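PDB 3C7L: regulator of G-protein signaling 16 from Mus musculus, which speeds GTP hydrolysis by G protein alpha subunits through its RGS domain, driving them to the inactive GDP-bound state and damping receptor signalling. Local coordinates for residues Leu52-Phe57 and Val110-Thr115. Sequence-based numbering, arbitrary orientation.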
loop_
_atom_site.group_PDB
_atom_site.type_symbol
_atom_site.label_atom_id
_atom_site.label_comp_id
_atom_site.label_asym_id
_atom_site.label_seq_id
_atom_site.Cartn_x
_atom_site.Cartn_y
_atom_site.Cartn_z
ATOM N N LEU A 52 0.713 3.002 -2.141
ATOM C CA LEU A 52 0.939 4.191 -2.961
ATOM C C LEU A 52 2.430 4.526 -3.082
ATOM O O LEU A 52 2.880 5.009 -4.122
ATOM C CB LEU A 52 0.198 5.392 -2.370
ATOM C CG LEU A 52 -1.332 5.345 -2.341
ATOM C CD1 LEU A 52 -1.837 6.435 -1.421
ATOM C CD2 LEU A 52 -1.897 5.528 -3.740
ATOM N N ALA A 53 3.192 4.271 -2.025
ATOM C CA ALA A 53 4.627 4.552 -2.044
ATOM C C ALA A 53 5.335 3.619 -3.018
ATOM O O ALA A 53 6.316 4.006 -3.655
ATOM C CB ALA A 53 5.213 4.396 -0.646
ATOM N N CYS A 54 4.834 2.390 -3.130
ATOM C CA CYS A 54 5.408 1.407 -4.042
ATOM C C CYS A 54 5.149 1.820 -5.487
ATOM O O CYS A 54 5.993 1.622 -6.358
ATOM C CB CYS A 54 4.797 0.024 -3.805
ATOM S SG CYS A 54 5.309 -0.778 -2.271
ATOM N N GLU A 55 3.970 2.386 -5.732
ATOM C CA GLU A 55 3.587 2.839 -7.063
ATOM C C GLU A 55 4.471 3.971 -7.574
ATOM O O GLU A 55 4.821 4.009 -8.753
ATOM C CB GLU A 55 2.129 3.294 -7.067
ATOM C CG GLU A 55 1.131 2.164 -6.968
ATOM C CD GLU A 55 1.283 1.152 -8.084
ATOM O OE1 GLU A 55 1.933 0.112 -7.866
ATOM O OE2 GLU A 55 0.772 1.407 -9.190
ATOM N N GLU A 56 4.828 4.901 -6.698
ATOM C CA GLU A 56 5.676 5.996 -7.131
ATOM C C GLU A 56 7.128 5.514 -7.269
ATOM O O GLU A 56 7.875 6.001 -8.120
ATOM C CB GLU A 56 5.577 7.177 -6.154
ATOM C CG GLU A 56 6.066 6.890 -4.750
ATOM C CD GLU A 56 6.136 8.144 -3.884
ATOM O OE1 GLU A 56 6.646 9.173 -4.379
ATOM O OE2 GLU A 56 5.695 8.096 -2.712
ATOM N N PHE A 57 7.515 4.539 -6.451
ATOM C CA PHE A 57 8.867 3.983 -6.489
ATOM C C PHE A 57 9.224 3.377 -7.845
ATOM O O PHE A 57 10.335 3.558 -8.342
ATOM C CB PHE A 57 9.019 2.905 -5.407
ATOM C CG PHE A 57 10.309 2.122 -5.494
ATOM C CD1 PHE A 57 11.524 2.711 -5.158
ATOM C CD2 PHE A 57 10.302 0.793 -5.911
ATOM C CE1 PHE A 57 12.714 1.990 -5.234
ATOM C CE2 PHE A 57 11.490 0.061 -5.991
ATOM C CZ PHE A 57 12.698 0.661 -5.652
ATOM N N VAL A 110 6.191 -8.705 -3.526
ATOM C CA VAL A 110 5.493 -9.615 -2.631
ATOM C C VAL A 110 4.851 -8.865 -1.466
ATOM O O VAL A 110 3.701 -9.127 -1.118
ATOM C CB VAL A 110 6.440 -10.716 -2.106
ATOM C CG1 VAL A 110 5.675 -11.689 -1.233
ATOM C CG2 VAL A 110 7.056 -11.462 -3.282
ATOM N N ALA A 111 5.585 -7.924 -0.880
ATOM C CA ALA A 111 5.061 -7.135 0.234
ATOM C C ALA A 111 3.840 -6.326 -0.195
ATOM O O ALA A 111 2.839 -6.291 0.517
ATOM C CB ALA A 111 6.137 -6.197 0.772
ATOM N N GLN A 112 3.924 -5.679 -1.356
ATOM C CA GLN A 112 2.816 -4.866 -1.853
ATOM C C GLN A 112 1.578 -5.724 -2.101
ATOM O O GLN A 112 0.456 -5.313 -1.796
ATOM C CB GLN A 112 3.230 -4.128 -3.139
ATOM C CG GLN A 112 2.091 -3.353 -3.811
ATOM C CD GLN A 112 2.565 -2.469 -4.958
ATOM O OE1 GLN A 112 3.584 -2.744 -5.591
ATOM N NE2 GLN A 112 1.813 -1.407 -5.239
ATOM N N GLY A 113 1.789 -6.921 -2.647
ATOM C CA GLY A 113 0.685 -7.827 -2.915
ATOM C C GLY A 113 0.017 -8.332 -1.647
ATOM O O GLY A 113 -1.211 -8.469 -1.595
ATOM N N LYS A 114 0.812 -8.629 -0.623
ATOM C CA LYS A 114 0.258 -9.103 0.640
ATOM C C LYS A 114 -0.531 -7.964 1.280
ATOM O O LYS A 114 -1.629 -8.168 1.802
ATOM C CB LYS A 114 1.370 -9.537 1.602
ATOM C CG LYS A 114 2.203 -10.720 1.152
ATOM C CD LYS A 114 1.381 -11.992 1.041
ATOM C CE LYS A 114 2.266 -13.185 0.698
ATOM N NZ LYS A 114 1.476 -14.443 0.584
ATOM N N THR A 115 0.036 -6.759 1.235
ATOM C CA THR A 115 -0.615 -5.588 1.812
ATOM C C THR A 115 -1.883 -5.252 1.035
ATOM O O THR A 115 -2.888 -4.837 1.620
ATOM C CB THR A 115 0.342 -4.380 1.826
ATOM O OG1 THR A 115 1.504 -4.715 2.598
ATOM C CG2 THR A 115 -0.334 -3.165 2.458
#
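Gln112 carries this contact, reaching across to both Cys54 and Glu55. With CG anti to the backbone N (chi1 174°) and the chain extended beyond it, the side chain runs straight out from its helix and brings its amide against helix 45-57. There Gln112 NE2 donates to Glu55 OE1 at 3.0 Å, a fairly straight bond. The acceptor oxygen is met on its anti side, with the donor tilted out of the carboxylate plane; amide and carboxylate planes stand 59° apart. Glu55 sets out to the side of helix 109-128, and a bend at chi2 (-58°) turns its carboxylate toward the amide; the two side chains cross at about a right angle. Cys54 CB sits over one face of the Gln112 amide, 3.5 Å from its CD and OE1, while Cys54 SG packs more loosely, 4.0 Å from Gln112 CB. With an alanine here in place of the glutamine, Glu55 would probably be left without its amide partner and freer to swing, and Cys54 CB without its cover. Both helices belong to the RGS domain, an all-helical fold. Gln112 also rests on Trp51, about one turn before Cys54 and Glu55, Cys54 touches Phe108 just ahead of helix 109-128, and Ala111 packs on Phe50 and on helix 90-101.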